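Putative SAM-dependent O-methyltranferase (PDB 4YMH) probably transfers a methyl group from S-adenosylmethionine to a hydroxyl oxygen of its substrate, as a member of the cation-dependent O-methyltransferase family. Local coordinates at residues 25-28 / 29-33. Residues are numbered along the deposited sequence; the frame is centred on the assembly and turned at random.
Sequences HGIP and DALVE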
loop_
_atom_site.group_PDB
_atom_site.type_symbol
_atom_site.label_atom_id
_atom_site.label_comp_id
_atom_site.label_asym_id
_atom_site.label_seq_id
_atom_site.Cartn_x
_atom_site.Cartn_y
_atom_site.Cartn_z
ATOM N N HIS A 25 6.550 -12.003 5.638
ATOM C CA HIS A 25 6.450 -13.423 5.335
ATOM C C HIS A 25 6.780 -13.645 3.872
ATOM O O HIS A 25 6.378 -12.867 3.015
ATOM C CB HIS A 25 5.077 -13.963 5.706
ATOM C CG HIS A 25 4.915 -14.137 7.180
ATOM N ND1 HIS A 25 4.146 -13.293 7.950
ATOM C CD2 HIS A 25 5.492 -15.011 8.040
ATOM C CE1 HIS A 25 4.232 -13.655 9.215
ATOM N NE2 HIS A 25 5.038 -14.699 9.297
ATOM N N GLY A 26 7.566 -14.685 3.606
ATOM C CA GLY A 26 8.039 -14.945 2.259
ATOM C C GLY A 26 7.036 -15.670 1.389
ATOM O O GLY A 26 6.011 -16.151 1.855
ATOM N N ILE A 27 7.328 -15.746 0.101
ATOM C CA ILE A 27 6.480 -16.499 -0.806
ATOM C C ILE A 27 6.801 -17.980 -0.661
ATOM O O ILE A 27 7.890 -18.335 -0.206
ATOM C CB ILE A 27 6.665 -16.027 -2.265
ATOM C CG1 ILE A 27 8.132 -16.112 -2.676
ATOM C CG2 ILE A 27 6.167 -14.584 -2.426
ATOM C CD1 ILE A 27 8.351 -15.887 -4.137
ATOM N N PRO A 28 5.848 -18.854 -1.018
ATOM C CA PRO A 28 6.073 -20.301 -0.882
ATOM C C PRO A 28 7.282 -20.783 -1.677
ATOM O O PRO A 28 7.648 -20.155 -2.671
ATOM C CB PRO A 28 4.788 -20.914 -1.441
ATOM C CG PRO A 28 3.757 -19.871 -1.267
ATOM C CD PRO A 28 4.476 -18.553 -1.467
ATOM N N ASP A 29 7.878 -21.895 -1.260
ATOM C CA ASP A 29 9.077 -22.416 -1.914
ATOM C C ASP A 29 8.891 -22.635 -3.415
ATOM O O ASP A 29 9.782 -22.322 -4.222
ATOM C CB ASP A 29 9.514 -23.724 -1.257
ATOM C CG ASP A 29 10.101 -23.514 0.121
ATOM O OD1 ASP A 29 10.367 -22.350 0.487
ATOM O OD2 ASP A 29 10.318 -24.512 0.836
ATOM N N ALA A 30 7.727 -23.159 -3.782
ATOM C CA ALA A 30 7.445 -23.480 -5.178
ATOM C C ALA A 30 7.470 -22.217 -6.025
ATOM O O ALA A 30 7.934 -22.231 -7.174
ATOM C CB ALA A 30 6.102 -24.172 -5.307
ATOM N N LEU A 31 6.966 -21.131 -5.448
ATOM C CA LEU A 31 6.888 -19.867 -6.167
ATOM C C LEU A 31 8.273 -19.231 -6.296
ATOM O O LEU A 31 8.581 -18.625 -7.312
ATOM C CB LEU A 31 5.903 -18.916 -5.479
ATOM C CG LEU A 31 5.500 -17.662 -6.269
ATOM C CD1 LEU A 31 5.083 -18.063 -7.662
ATOM C CD2 LEU A 31 4.369 -16.895 -5.558
ATOM N N VAL A 32 9.105 -19.368 -5.270
ATOM C CA VAL A 32 10.504 -18.978 -5.396
ATOM C C VAL A 32 11.147 -19.727 -6.568
ATOM O O VAL A 32 11.836 -19.131 -7.405
ATOM C CB VAL A 32 11.309 -19.276 -4.120
ATOM C CG1 VAL A 32 12.784 -18.953 -4.342
ATOM C CG2 VAL A 32 10.755 -18.509 -2.934
ATOM N N GLU A 33 10.910 -21.034 -6.625
ATOM C CA GLU A 33 11.464 -21.851 -7.704
ATOM C C GLU A 33 11.003 -21.355 -9.081
ATOM O O GLU A 33 11.798 -21.279 -10.027
ATOM C CB GLU A 33 11.085 -23.325 -7.513
ATOM C CG GLU A 33 11.674 -24.250 -8.556
ATOM C CD GLU A 33 11.358 -25.716 -8.298
ATOM O OE1 GLU A 33 10.288 -26.009 -7.728
ATOM O OE2 GLU A 33 12.189 -26.576 -8.661
#
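Ile27 packs against Leu31 and Val32 in the first turn of helix 29-41. The closest approach between apolar side chains is from CG1 of Ile27 to CG2 of Val32, 3.6 Å, with the two side chains crossing at a slant. CG1 of Ile27 sits between its own backbone N and carbonyl carbon (chi1 56°), and with the chain extended beyond it (chi2 171°) CD1 is brought to 3.7 Å from Val32 N and beside CG of Leu31. Ile27 and Leu31 are buried: Tyr78 and Leu81 of helix 78-86 pack on Leu31, and Ile58 of helix 51-64 packs on Ile27. Helix 29-41 precedes the Rossmann-like sheet of this class I methyltransferase, strand order 3-2-1-4-5-7-6, and the side chain of Leu31 lies about 9 Å from the bound S-adenosyl-L-homocysteine. Pro28 occupies the N-cap position. Its carbonyl oxygen begins the helical bonding pattern, accepting a nearly straight bond from Val32 N at 3.1 Å (N-H...O angle 164°) and a weak, bent one from Leu31 N at 3.0 Å. CG2 of Val32 and CB of Leu31 each lie 3.5 Å from Pro28 O, packing carbon against the oxygen that the two N-H groups approach. The partly exposed proline ring adds a looser touch, CD to CB of Leu31 at 4.3 Å. Asp29, by contrast, is exposed and leads away from the turn at CB, its carboxylate on the solvent side with OD1 bent back toward its own backbone N.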